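Local coordinates for putative oxidoreductase (Magnetospirillum magnetotacticum, PDB 3C1A), which probably binds NAD(P) through a Rossmann-fold domain and catalyses an oxidation or reduction whose substrate has not been identified, at residues Val73-Pro78 with Glu84-Ala89; Ala88-Gly93 with Val121-Glu126; His127-Asn132 with Leu243-Arg248; Pro133-Leu138 with Arg232-Phe237; Val166-Asp171 with Ala193-Arg198. One frame throughout, in Å; residues are numbered along the deposited sequence. Where two conformers were deposited one is given.

In the fold
Contacts 1 and 2 lie in the Rossmann-type half, their centres about 8 Å apart; they share A88 and A89, helix 82-91 and the parallel sheet. Contacts 3 and 4, centres about 5 Å apart, lie on the other side of the chain's centre, where the residues after strand 123-126 meet neighbouring strands 229-238 and 242-246 of the mixed sheet. Contact 5 reaches strand 190-201 at the far edge of that sheet, about 23 Å from contact 4 between centres. Contacts 1 and 2 close first along the chain; contact 3 then spans 4 and 5. F131 of contact 3 touches W124 of contact 2, near the passage from the Rossmann-type fold, which probably binds NAD(P), to the mixed-sheet part.

Contact 1 of 5, residues Val73-Pro78 with Glu84-Ala89; sequences VIIATP and EITLAA
The beta-alpha-beta unit of the Rossmann fold, strand 72-76, helix 82-91 and strand 95-99, supplies both sides of this contact, in which I75 and T77 pack on I85 and T86. The axes of the short segments 73-76 and 84-89 run nearly antiparallel, at 172°, and approach to 9.6 Å, a separation filled by side chains, with no hydrogen bond between the segments. I75 and I85 lie alongside one another, pointing opposite ways, and I85 CG2 lies 3.7 Å from I75 CD1. With CG1 anti to its own carbonyl carbon (chi1 -62°), I75 extends CD1 beyond I85 until it crosses T86. T77 and I85 instead reach toward each other tip to tip, T77 CG2 standing 3.7 Å from I85 CD1. Both hydroxyls have their hydrogen-bond partners outside the two segments, T81 OG1 for T77 OG1 and H82 O for T86 OG1, one turn earlier, although their oxygens also touch methyls here. All the touching residues are buried, and I16 on the adjacent strand 11-17 also packs against T77 and I85, so the helix is seated over more than one strand. The T86 hydroxyl is met by a methyl group, I75 CD1, 3.4 Å from T86 OG1.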
# COMPACT_ATOMS: atom_id res chain seq x y z
N VAL A 73 1.70 13.61 10.35
CA VAL A 73 2.97 12.86 10.31
C VAL A 73 2.88 11.72 9.28
O VAL A 73 1.93 10.95 9.30
CB VAL A 73 3.31 12.24 11.70
CG1 VAL A 73 4.68 11.58 11.66
CG2 VAL A 73 3.26 13.31 12.82
N ILE A 74 3.88 11.64 8.39
CA ILE A 74 4.05 10.50 7.52
C ILE A 74 5.09 9.54 8.17
O ILE A 74 6.24 9.93 8.46
CB ILE A 74 4.53 10.95 6.13
CG1 ILE A 74 3.56 11.99 5.53
CG2 ILE A 74 4.73 9.75 5.19
CD1 ILE A 74 3.88 12.37 4.06
N ILE A 75 4.67 8.31 8.45
CA ILE A 75 5.52 7.34 9.09
C ILE A 75 6.01 6.33 8.01
O ILE A 75 5.27 5.44 7.57
CB ILE A 75 4.76 6.66 10.32
CG1 ILE A 75 4.41 7.73 11.37
CG2 ILE A 75 5.59 5.61 10.95
CD1 ILE A 75 3.31 7.30 12.35
N ALA A 76 7.26 6.50 7.58
CA ALA A 76 7.90 5.65 6.59
C ALA A 76 9.14 4.97 7.21
O ALA A 76 10.26 5.15 6.76
CB ALA A 76 8.25 6.49 5.38
N THR A 77 8.92 4.21 8.27
CA THR A 77 9.95 3.50 9.01
C THR A 77 9.77 1.96 8.79
O THR A 77 8.78 1.54 8.20
CB THR A 77 9.89 3.84 10.55
OG1 THR A 77 8.62 3.48 11.09
CG2 THR A 77 10.14 5.34 10.82
N PRO A 78 10.72 1.12 9.26
CA PRO A 78 10.48 -0.32 9.11
C PRO A 78 9.17 -0.65 9.83
O PRO A 78 8.85 -0.01 10.84
CB PRO A 78 11.69 -0.95 9.82
CG PRO A 78 12.77 0.10 9.64
CD PRO A 78 12.02 1.38 9.89
N GLU A 84 4.53 1.87 17.48
CA GLU A 84 5.01 2.80 18.53
C GLU A 84 4.91 4.26 18.09
O GLU A 84 4.47 5.14 18.82
CB GLU A 84 6.47 2.51 18.84
CG GLU A 84 7.02 3.30 19.98
CD GLU A 84 8.53 3.14 20.14
OE1 GLU A 84 9.19 2.55 19.25
OE2 GLU A 84 9.06 3.63 21.17
N ILE A 85 5.32 4.52 16.86
CA ILE A 85 5.34 5.90 16.36
C ILE A 85 3.93 6.39 16.09
O ILE A 85 3.59 7.54 16.41
CB ILE A 85 6.21 6.04 15.11
CG1 ILE A 85 7.62 5.53 15.37
CG2 ILE A 85 6.24 7.47 14.61
CD1 ILE A 85 8.51 5.70 14.17
N THR A 86 3.09 5.51 15.53
CA THR A 86 1.68 5.83 15.27
C THR A 86 0.90 6.14 16.54
O THR A 86 0.17 7.09 16.61
CB THR A 86 0.97 4.69 14.47
OG1 THR A 86 1.68 4.43 13.24
CG2 THR A 86 -0.45 5.03 14.17
N LEU A 87 1.02 5.29 17.54
CA LEU A 87 0.42 5.55 18.83
C LEU A 87 0.85 6.88 19.44
O LEU A 87 0.01 7.56 20.01
CB LEU A 87 0.72 4.41 19.78
CG LEU A 87 -0.02 3.12 19.41
CD1 LEU A 87 0.63 1.93 20.18
CD2 LEU A 87 -1.53 3.27 19.70
N ALA A 88 2.12 7.26 19.28
CA ALA A 88 2.64 8.54 19.78
C ALA A 88 2.07 9.70 19.02
O ALA A 88 1.71 10.70 19.60
CB ALA A 88 4.14 8.58 19.69
N ALA A 89 1.99 9.56 17.71
CA ALA A 89 1.39 10.59 16.87
C ALA A 89 -0.09 10.82 17.19
O ALA A 89 -0.52 11.96 17.35
CB ALA A 89 1.59 10.25 15.37

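Contact 2 of 5, residues Ala88-Gly93 with Val121-Glu126; sequences AAIASG and VMVWVE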
# COMPACT_ATOMS: atom_id res chain seq x y z
N ALA A 88 2.12 7.26 19.28
CA ALA A 88 2.64 8.54 19.78
C ALA A 88 2.07 9.70 19.02
O ALA A 88 1.71 10.70 19.60
CB ALA A 88 4.14 8.58 19.69
N ALA A 89 1.99 9.56 17.71
CA ALA A 89 1.39 10.59 16.87
C ALA A 89 -0.09 10.82 17.19
O ALA A 89 -0.52 11.96 17.35
CB ALA A 89 1.59 10.25 15.37
N ILE A 90 -0.85 9.73 17.33
CA ILE A 90 -2.28 9.78 17.69
C ILE A 90 -2.47 10.47 19.03
O ILE A 90 -3.34 11.32 19.17
CB ILE A 90 -2.91 8.35 17.76
CG1 ILE A 90 -2.99 7.72 16.35
CG2 ILE A 90 -4.31 8.41 18.35
CD1 ILE A 90 -3.28 6.20 16.34
N ALA A 91 -1.70 10.03 20.03
CA ALA A 91 -1.70 10.61 21.38
C ALA A 91 -1.47 12.13 21.34
O ALA A 91 -2.00 12.87 22.18
CB ALA A 91 -0.64 9.93 22.24
N SER A 92 -0.67 12.58 20.38
CA SER A 92 -0.41 14.00 20.16
C SER A 92 -1.44 14.75 19.32
O SER A 92 -1.28 15.95 19.10
CB SER A 92 0.96 14.18 19.51
OG SER A 92 1.99 14.08 20.48
N GLY A 93 -2.47 14.07 18.82
CA GLY A 93 -3.46 14.71 17.98
C GLY A 93 -3.05 14.96 16.54
O GLY A 93 -3.73 15.70 15.85
N VAL A 121 -8.51 10.59 15.80
CA VAL A 121 -7.43 11.03 14.89
C VAL A 121 -7.48 10.28 13.54
O VAL A 121 -7.69 9.08 13.49
CB VAL A 121 -6.00 10.92 15.55
CG1 VAL A 121 -4.91 10.97 14.58
CG2 VAL A 121 -5.80 11.94 16.72
N MSE A 122 -7.32 11.01 12.45
CA MSE A 122 -7.36 10.41 11.12
C MSE A 122 -6.05 9.61 10.87
O MSE A 122 -4.96 10.14 11.04
CB MSE A 122 -7.55 11.51 10.08
CG MSE A 122 -7.84 10.96 8.77
SE MSE A 122 -7.82 12.45 7.53
CE MSE A 122 -5.98 12.68 7.11
N VAL A 123 -6.17 8.31 10.53
CA VAL A 123 -5.03 7.45 10.19
C VAL A 123 -5.32 6.76 8.87
O VAL A 123 -6.31 6.05 8.73
CB VAL A 123 -4.73 6.39 11.33
CG1 VAL A 123 -3.53 5.43 10.95
CG2 VAL A 123 -4.48 7.14 12.62
N TRP A 124 -4.47 7.04 7.87
CA TRP A 124 -4.56 6.39 6.59
C TRP A 124 -3.38 5.46 6.47
O TRP A 124 -2.30 5.76 7.00
CB TRP A 124 -4.48 7.42 5.46
CG TRP A 124 -5.69 8.29 5.26
CD1 TRP A 124 -6.71 8.50 6.13
CD2 TRP A 124 -5.99 9.10 4.11
NE1 TRP A 124 -7.63 9.39 5.61
CE2 TRP A 124 -7.22 9.75 4.36
CE3 TRP A 124 -5.35 9.31 2.90
CZ2 TRP A 124 -7.81 10.61 3.43
CZ3 TRP A 124 -5.95 10.18 1.99
CH2 TRP A 124 -7.15 10.80 2.26
N VAL A 125 -3.57 4.33 5.79
CA VAL A 125 -2.45 3.48 5.45
C VAL A 125 -2.10 3.64 3.95
O VAL A 125 -2.98 3.66 3.09
CB VAL A 125 -2.71 2.04 5.79
CG1 VAL A 125 -1.53 1.17 5.36
CG2 VAL A 125 -3.01 1.91 7.31
N GLU A 126 -0.82 3.78 3.66
CA GLU A 126 -0.34 4.02 2.29
C GLU A 126 -0.24 2.72 1.47
O GLU A 126 0.83 2.13 1.33
CB GLU A 126 1.02 4.75 2.28
CG GLU A 126 1.23 5.67 1.05
CD GLU A 126 1.86 4.96 -0.16
OE1 GLU A 126 2.99 4.43 -0.02
OE2 GLU A 126 1.24 4.96 -1.26
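Aliphatic groups make the side-chain part of the contact of I90 with V121 and V123; the flat W124 indole points to the other side of the strand, where selenomethionine M122 puts its CE 4.0 Å above one face of the W124 ring, displaced toward the rim. W124 NE1, at the ring's edge, bonds to E295 O. I90 and V121 cross obliquely, with I90 CG2 4.1 Å from V121 CB. I90 and V123 meet at about a right angle, I90 CD1 lying 4.0 Å from V123 CG2. V121 CG2, beside its own backbone N, lies against the end of the helix, 3.5 Å from the backbone I90 O and 3.8 Å from G93 CA. There G93, at positive phi (77°), closes a Schellman motif, and its N bonds to I90 O. An alanine at I90 would strip away CG1, CG2 and CD1, and would probably leave V121 and V123 facing a gap beside the helix end. This C-terminal turn of helix 82-91 thus rests against V121 in the lead-in and V123 at the start of strand 123-126, an edge strand of the parallel sheet; I90 also touches A115 and T119 of helix 106-119, while strand 95-99 pairs with strand 123-126.

Contact 3 of 5, residues His127-Asn132 with Leu243-Arg248; sequences HTQLFN and LVMDDR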
# COMPACT_ATOMS: atom_id res chain seq x y z
N HIS A 127 -1.38 2.29 0.96
CA HIS A 127 -1.49 1.12 0.08
C HIS A 127 -1.57 1.74 -1.29
O HIS A 127 -2.61 2.22 -1.73
CB HIS A 127 -2.75 0.32 0.34
CG HIS A 127 -2.79 -0.41 1.65
ND1 HIS A 127 -3.77 -0.18 2.59
CD2 HIS A 127 -2.00 -1.40 2.15
CE1 HIS A 127 -3.57 -0.98 3.62
NE2 HIS A 127 -2.49 -1.70 3.40
N THR A 128 -0.46 1.76 -1.96
CA THR A 128 -0.31 2.63 -3.12
C THR A 128 -1.36 2.37 -4.22
O THR A 128 -1.78 3.29 -4.92
CB THR A 128 1.08 2.47 -3.68
OG1 THR A 128 2.01 2.58 -2.59
CG2 THR A 128 1.38 3.54 -4.72
N GLN A 129 -1.76 1.11 -4.39
CA GLN A 129 -2.68 0.79 -5.49
C GLN A 129 -4.02 1.46 -5.29
O GLN A 129 -4.70 1.77 -6.24
CB GLN A 129 -2.93 -0.72 -5.62
CG GLN A 129 -3.64 -1.05 -6.97
CD GLN A 129 -2.68 -0.95 -8.10
OE1 GLN A 129 -2.63 0.07 -8.81
NE2 GLN A 129 -1.85 -1.98 -8.26
N LEU A 130 -4.40 1.65 -4.04
CA LEU A 130 -5.69 2.22 -3.76
C LEU A 130 -5.75 3.72 -4.06
O LEU A 130 -6.80 4.31 -3.95
CB LEU A 130 -6.08 1.95 -2.32
CG LEU A 130 -6.10 0.48 -1.93
CD1 LEU A 130 -6.62 0.38 -0.52
CD2 LEU A 130 -6.99 -0.32 -2.86
N PHE A 131 -4.60 4.33 -4.42
CA PHE A 131 -4.49 5.71 -4.84
C PHE A 131 -4.07 5.81 -6.31
O PHE A 131 -3.66 6.86 -6.77
CB PHE A 131 -3.43 6.43 -3.96
CG PHE A 131 -3.79 6.51 -2.52
CD1 PHE A 131 -4.67 7.49 -2.06
CD2 PHE A 131 -3.29 5.59 -1.61
CE1 PHE A 131 -5.00 7.57 -0.71
CE2 PHE A 131 -3.62 5.69 -0.25
CZ PHE A 131 -4.48 6.67 0.18
N ASN A 132 -4.11 4.69 -7.03
CA ASN A 132 -3.70 4.66 -8.43
C ASN A 132 -4.90 4.98 -9.31
O ASN A 132 -5.92 4.30 -9.21
CB ASN A 132 -3.16 3.26 -8.73
CG ASN A 132 -2.63 3.12 -10.14
OD1 ASN A 132 -2.81 4.00 -10.99
ND2 ASN A 132 -2.02 1.98 -10.43
N LEU A 243 -10.97 -7.55 -16.75
CA LEU A 243 -10.21 -6.30 -16.65
C LEU A 243 -8.82 -6.64 -16.16
O LEU A 243 -8.67 -7.38 -15.19
CB LEU A 243 -10.87 -5.35 -15.67
CG LEU A 243 -12.16 -4.75 -16.22
CD1 LEU A 243 -13.05 -4.19 -15.15
CD2 LEU A 243 -11.78 -3.69 -17.28
N VAL A 244 -7.82 -6.16 -16.89
CA VAL A 244 -6.40 -6.39 -16.58
C VAL A 244 -5.62 -5.06 -16.39
O VAL A 244 -5.74 -4.13 -17.17
CB VAL A 244 -5.70 -7.25 -17.67
CG1 VAL A 244 -4.19 -7.43 -17.36
CG2 VAL A 244 -6.36 -8.60 -17.86
N MSE A 245 -4.82 -4.99 -15.33
CA MSE A 245 -3.83 -3.92 -15.21
C MSE A 245 -2.46 -4.54 -15.26
O MSE A 245 -2.17 -5.38 -14.44
CB MSE A 245 -3.99 -3.21 -13.88
CG MSE A 245 -5.03 -2.18 -13.89
SE MSE A 245 -5.49 -1.62 -12.13
CE MSE A 245 -3.79 -1.32 -11.33
N ASP A 246 -1.64 -4.12 -16.22
CA ASP A 246 -0.35 -4.78 -16.50
C ASP A 246 0.75 -3.78 -16.78
O ASP A 246 0.63 -3.00 -17.72
CB ASP A 246 -0.51 -5.68 -17.72
CG ASP A 246 0.74 -6.52 -18.01
OD1 ASP A 246 1.83 -6.21 -17.46
OD2 ASP A 246 0.61 -7.48 -18.79
N ASP A 247 1.84 -3.82 -16.00
CA ASP A 247 2.96 -2.86 -16.19
C ASP A 247 3.68 -2.94 -17.52
O ASP A 247 4.14 -1.92 -18.04
CB ASP A 247 4.02 -3.02 -15.09
CG ASP A 247 3.74 -2.16 -13.92
OD1 ASP A 247 2.78 -1.36 -14.00
OD2 ASP A 247 4.48 -2.28 -12.91
N ARG A 248 3.80 -4.15 -18.05
CA ARG A 248 4.47 -4.39 -19.33
C ARG A 248 3.64 -3.92 -20.53
O ARG A 248 4.18 -3.79 -21.63
CB ARG A 248 4.82 -5.87 -19.47
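A methyl group set almost against an amide oxygen is the unusual feature: M245 CE, from selenomethionine, lies 3.1 Å from Q129 OE1. It also stands 3.4 Å from Q129 CD, so the approach spans the carbonyl and not the oxygen alone. The two side chains face each other across the interface, and a bend at chi3 (48°) turns the M245 methyl toward the amide. N132 takes part as well, with its ND2 3.9 Å from M245 CE. That same ND2 donates to Q129 OE1 at 2.6 Å, a short bond almost in line with the Q129 carbonyl (C=O...donor angle 167°). N132 is the N-cap of helix 133-140, its OD1 taking the backbone N of A134, and Q129 belongs to the 3-10 segment 128-130 that leads into it; M245 projects from strand 242-246 of the mixed sheet. An alanine in place of Q129 would remove the amide and is likely to leave N132 ND2 without this acceptor and to open a gap before the M245 methyl. Q129 NE2 also donates to a bound tetraethylene glycol, probably from the crystallisation liquor. Further along the second segment, D246 OD1 receives R248 N at 2.9 Å in an Asx turn.

Contact 4 of 5, residues Pro133-Leu138 with Arg232-Phe237; sequences PAWEAL and RRLAVF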
# COMPACT_ATOMS: atom_id res chain seq x y z
N PRO A 133 -4.80 6.01 -10.18
CA PRO A 133 -5.95 6.22 -11.08
C PRO A 133 -6.40 5.03 -11.96
O PRO A 133 -7.56 4.95 -12.30
CB PRO A 133 -5.48 7.39 -11.97
CG PRO A 133 -4.50 8.12 -11.09
CD PRO A 133 -3.76 7.04 -10.39
N ALA A 134 -5.50 4.12 -12.28
CA ALA A 134 -5.86 2.94 -13.04
C ALA A 134 -6.80 2.00 -12.24
O ALA A 134 -7.70 1.41 -12.81
CB ALA A 134 -4.60 2.21 -13.50
N TRP A 135 -6.58 1.89 -10.92
CA TRP A 135 -7.37 1.02 -10.04
C TRP A 135 -8.76 1.63 -9.86
O TRP A 135 -9.78 0.95 -9.93
CB TRP A 135 -6.67 0.83 -8.69
CG TRP A 135 -7.48 0.02 -7.74
CD1 TRP A 135 -8.02 0.43 -6.58
CD2 TRP A 135 -7.83 -1.36 -7.89
NE1 TRP A 135 -8.70 -0.61 -5.98
CE2 TRP A 135 -8.60 -1.72 -6.78
CE3 TRP A 135 -7.59 -2.32 -8.89
CZ2 TRP A 135 -9.13 -2.98 -6.64
CZ3 TRP A 135 -8.11 -3.57 -8.73
CH2 TRP A 135 -8.88 -3.89 -7.62
N GLU A 136 -8.76 2.94 -9.66
CA GLU A 136 -10.00 3.70 -9.61
C GLU A 136 -10.82 3.55 -10.91
O GLU A 136 -12.03 3.35 -10.85
CB GLU A 136 -9.68 5.16 -9.29
CG GLU A 136 -9.04 5.35 -7.89
CD GLU A 136 -8.44 6.73 -7.66
OE1 GLU A 136 -8.75 7.65 -8.44
OE2 GLU A 136 -7.65 6.89 -6.70
N ALA A 137 -10.14 3.61 -12.05
CA ALA A 137 -10.76 3.39 -13.38
C ALA A 137 -11.27 1.95 -13.57
O ALA A 137 -12.32 1.75 -14.17
CB ALA A 137 -9.80 3.74 -14.48
N LEU A 138 -10.53 0.95 -13.07
CA LEU A 138 -10.97 -0.44 -13.12
C LEU A 138 -12.22 -0.63 -12.27
O LEU A 138 -13.20 -1.24 -12.73
CB LEU A 138 -9.86 -1.41 -12.62
CG LEU A 138 -10.13 -2.93 -12.60
CD1 LEU A 138 -8.79 -3.75 -12.60
CD2 LEU A 138 -11.02 -3.33 -11.39
N ARG A 232 4.31 -6.41 -12.50
CA ARG A 232 3.14 -6.20 -11.64
C ARG A 232 1.93 -6.26 -12.54
O ARG A 232 1.79 -5.42 -13.47
CB ARG A 232 3.19 -4.85 -10.95
CG ARG A 232 4.26 -4.76 -9.87
N ARG A 233 1.06 -7.23 -12.31
CA ARG A 233 -0.16 -7.29 -13.11
C ARG A 233 -1.28 -7.85 -12.30
O ARG A 233 -1.06 -8.62 -11.36
CB ARG A 233 0.06 -8.08 -14.40
CG ARG A 233 0.73 -9.40 -14.24
CD ARG A 233 0.88 -10.04 -15.59
NE ARG A 233 1.49 -11.37 -15.53
CZ ARG A 233 1.51 -12.22 -16.54
NH1 ARG A 233 0.93 -11.90 -17.70
NH2 ARG A 233 2.10 -13.41 -16.40
N LEU A 234 -2.50 -7.46 -12.64
CA LEU A 234 -3.67 -8.12 -12.07
C LEU A 234 -4.76 -8.25 -13.12
O LEU A 234 -4.73 -7.58 -14.15
CB LEU A 234 -4.16 -7.40 -10.81
CG LEU A 234 -4.76 -6.00 -10.92
CD1 LEU A 234 -6.20 -5.94 -11.55
CD2 LEU A 234 -4.75 -5.43 -9.50
N ALA A 235 -5.71 -9.16 -12.88
CA ALA A 235 -6.80 -9.37 -13.82
C ALA A 235 -8.03 -9.63 -13.00
O ALA A 235 -7.94 -10.34 -12.02
CB ALA A 235 -6.49 -10.55 -14.72
N VAL A 236 -9.17 -9.05 -13.36
CA VAL A 236 -10.44 -9.34 -12.68
C VAL A 236 -11.36 -10.01 -13.71
O VAL A 236 -11.69 -9.43 -14.72
CB VAL A 236 -11.12 -8.07 -12.04
CG1 VAL A 236 -12.45 -8.46 -11.36
CG2 VAL A 236 -10.20 -7.45 -10.99
N PHE A 237 -11.71 -11.26 -13.45
CA PHE A 237 -12.46 -12.06 -14.43
C PHE A 237 -13.92 -11.99 -14.05
O PHE A 237 -14.32 -12.34 -12.95
CB PHE A 237 -11.99 -13.53 -14.46
CG PHE A 237 -10.53 -13.70 -14.78
CD1 PHE A 237 -10.10 -13.86 -16.09
CD2 PHE A 237 -9.59 -13.75 -13.76
CE1 PHE A 237 -8.77 -14.02 -16.39
CE2 PHE A 237 -8.24 -13.92 -14.05
CZ PHE A 237 -7.83 -14.03 -15.36
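Apolar packing carries every touch here, and L234 is engaged by both W135 and L138. L138 CD1 lies 3.6 Å from L234 CD1, the branches meeting at a slant, while L138's other branch, CD2, stands 4.2 Å from V236 CG2. W135 crosses L234 at about a right angle and offers the far corner of its six-membered ring, with W135 CZ3 3.9 Å from L234 CD2. The L234 side chain is set by chi1 67°, CG lying between its backbone N and carbonyl carbon, and this directs both methyls at the helix. Hydrogen bonds do not bridge the segments. They hold each one separately: L138 N bonds to A134 O within the helix, and L234 and V236 pair with M245 and L243 of strand 242-246. W135 NE1 donates to D182 OD2 of helix 168-184, which limits how the indole can turn. As to geometry, the axes of helix 133-138 and strand 232-237 run almost parallel, 8° apart, at 11.7 Å, wide enough for both layers of side chains. M179 and L183 of helix 168-184 extend the same core. Since the four touching residues are buried and meet through carbon alone, the contact's chemistry implies a hydrophobic join of helix 133-140 to the mixed sheet.

Contact 5 of 5, residues Val166-Asp171 with Ala193-Arg198; sequences VPMLWD and ASWAAR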
# COMPACT_ATOMS: atom_id res chain seq x y z
N VAL A 166 12.20 -7.81 5.94
CA VAL A 166 10.74 -7.96 6.02
C VAL A 166 10.32 -9.03 5.02
O VAL A 166 10.63 -8.92 3.82
CB VAL A 166 9.98 -6.61 5.78
CG1 VAL A 166 8.48 -6.79 5.82
CG2 VAL A 166 10.36 -5.59 6.81
N PRO A 167 9.64 -10.09 5.48
CA PRO A 167 9.26 -11.16 4.56
C PRO A 167 8.42 -10.68 3.42
O PRO A 167 7.49 -9.88 3.65
CB PRO A 167 8.43 -12.11 5.45
CG PRO A 167 8.87 -11.82 6.78
CD PRO A 167 9.14 -10.38 6.83
N MSE A 168 8.77 -11.14 2.21
CA MSE A 168 8.04 -10.86 0.96
C MSE A 168 6.52 -10.97 1.15
O MSE A 168 5.79 -10.13 0.66
CB MSE A 168 8.51 -11.84 -0.13
CG MSE A 168 7.74 -11.78 -1.38
SE MSE A 168 8.46 -12.89 -2.75
CE MSE A 168 8.03 -14.65 -1.88
N LEU A 169 6.04 -11.98 1.86
CA LEU A 169 4.58 -12.19 2.05
C LEU A 169 3.96 -10.90 2.62
O LEU A 169 2.93 -10.42 2.14
CB LEU A 169 4.31 -13.38 3.00
CG LEU A 169 2.88 -13.94 3.15
CD1 LEU A 169 2.87 -15.49 3.08
CD2 LEU A 169 2.19 -13.43 4.42
N TRP A 170 4.63 -10.31 3.60
CA TRP A 170 4.11 -9.12 4.27
C TRP A 170 4.32 -7.90 3.43
O TRP A 170 3.38 -7.16 3.18
CB TRP A 170 4.78 -8.92 5.62
CG TRP A 170 4.22 -9.88 6.62
CD1 TRP A 170 4.55 -11.19 6.77
CD2 TRP A 170 3.16 -9.61 7.54
NE1 TRP A 170 3.79 -11.75 7.76
CE2 TRP A 170 2.92 -10.81 8.25
CE3 TRP A 170 2.41 -8.48 7.84
CZ2 TRP A 170 1.96 -10.89 9.25
CZ3 TRP A 170 1.45 -8.57 8.82
CH2 TRP A 170 1.24 -9.76 9.52
N ASP A 171 5.56 -7.70 3.02
CA ASP A 171 5.97 -6.51 2.30
C ASP A 171 5.25 -6.40 0.95
O ASP A 171 4.51 -5.45 0.72
CB ASP A 171 7.49 -6.52 2.17
CG ASP A 171 8.08 -5.29 1.51
OD1 ASP A 171 7.40 -4.25 1.33
OD2 ASP A 171 9.27 -5.38 1.17
N ALA A 193 -1.63 -20.07 2.06
CA ALA A 193 -0.46 -19.73 1.25
C ALA A 193 0.23 -21.02 0.84
O ALA A 193 0.35 -21.96 1.63
CB ALA A 193 0.49 -18.84 2.01
N SER A 194 0.64 -21.06 -0.41
CA SER A 194 1.29 -22.22 -0.99
C SER A 194 2.58 -21.81 -1.67
O SER A 194 2.58 -21.03 -2.63
CB SER A 194 0.38 -22.92 -1.99
OG SER A 194 0.91 -24.19 -2.33
N TRP A 195 3.67 -22.37 -1.15
CA TRP A 195 5.01 -22.11 -1.65
C TRP A 195 5.37 -23.15 -2.69
O TRP A 195 5.49 -24.33 -2.38
CB TRP A 195 6.03 -22.16 -0.52
CG TRP A 195 5.91 -21.00 0.41
CD1 TRP A 195 5.10 -20.90 1.48
CD2 TRP A 195 6.63 -19.77 0.33
NE1 TRP A 195 5.27 -19.68 2.09
CE2 TRP A 195 6.20 -18.96 1.40
CE3 TRP A 195 7.60 -19.27 -0.54
CZ2 TRP A 195 6.70 -17.70 1.62
CZ3 TRP A 195 8.10 -18.03 -0.32
CH2 TRP A 195 7.65 -17.24 0.75
N ALA A 196 5.55 -22.69 -3.91
CA ALA A 196 6.04 -23.53 -5.00
C ALA A 196 7.52 -23.87 -4.84
O ALA A 196 7.96 -24.99 -5.16
CB ALA A 196 5.81 -22.79 -6.34
N ALA A 197 8.28 -22.87 -4.40
CA ALA A 197 9.75 -22.93 -4.27
C ALA A 197 10.15 -21.92 -3.20
O ALA A 197 9.62 -20.79 -3.18
CB ALA A 197 10.43 -22.54 -5.59
N ARG A 198 11.02 -22.35 -2.29
CA ARG A 198 11.48 -21.55 -1.17
C ARG A 198 12.92 -21.93 -0.82
O ARG A 198 13.22 -23.07 -0.57
CB ARG A 198 10.60 -21.86 0.04
CG ARG A 198 10.57 -20.78 1.10
CD ARG A 198 9.71 -21.29 2.23
NE ARG A 198 9.18 -20.25 3.09
CZ ARG A 198 8.15 -20.42 3.92
NH1 ARG A 198 7.52 -21.60 4.00
NH2 ARG A 198 7.74 -19.41 4.67
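Helix 168-184 begins against the edge of the mixed sheet in the GFO/IDH/MocA C-terminal domain, and its first turn makes this contact, M168 meeting W195 and L169 meeting A193. M168, a selenomethionine, holds CG anti to its backbone N (chi1 173°) and stays extended until a bend at chi3 brings its methyl to the indole. M168 CE is 3.7 Å from both W195 CH2 and W195 CZ3, equidistant from the two ends of that ring bond, and the side chains overlap lengthwise while heading contrary ways. The second touch is looser and purely aliphatic: L169 CD1 lies 4.2 Å from A193 CB. No hydrogen bond joins the segments.

Residues just beyond the corner at A196 also lie round the W195 ring. R198 NE lies 3.6 Å above the plane of the W195 ring, over its centre, and A197 O sits at the edge in the ring plane. R198 NE is in turn tied to E205 by a salt bridge, which probably steadies the guanidinium over the ring. The strand changes course between W195 and R198, at A196, where A196 and A197 both face D208 in a classic beta bulge. V209 of strand 204-215 touches both M168 and W195, continuing the apolar cluster across the sheet. The contact is thus helix-on-sheet packing at an outermost strand, the layered alpha/beta build of this domain family.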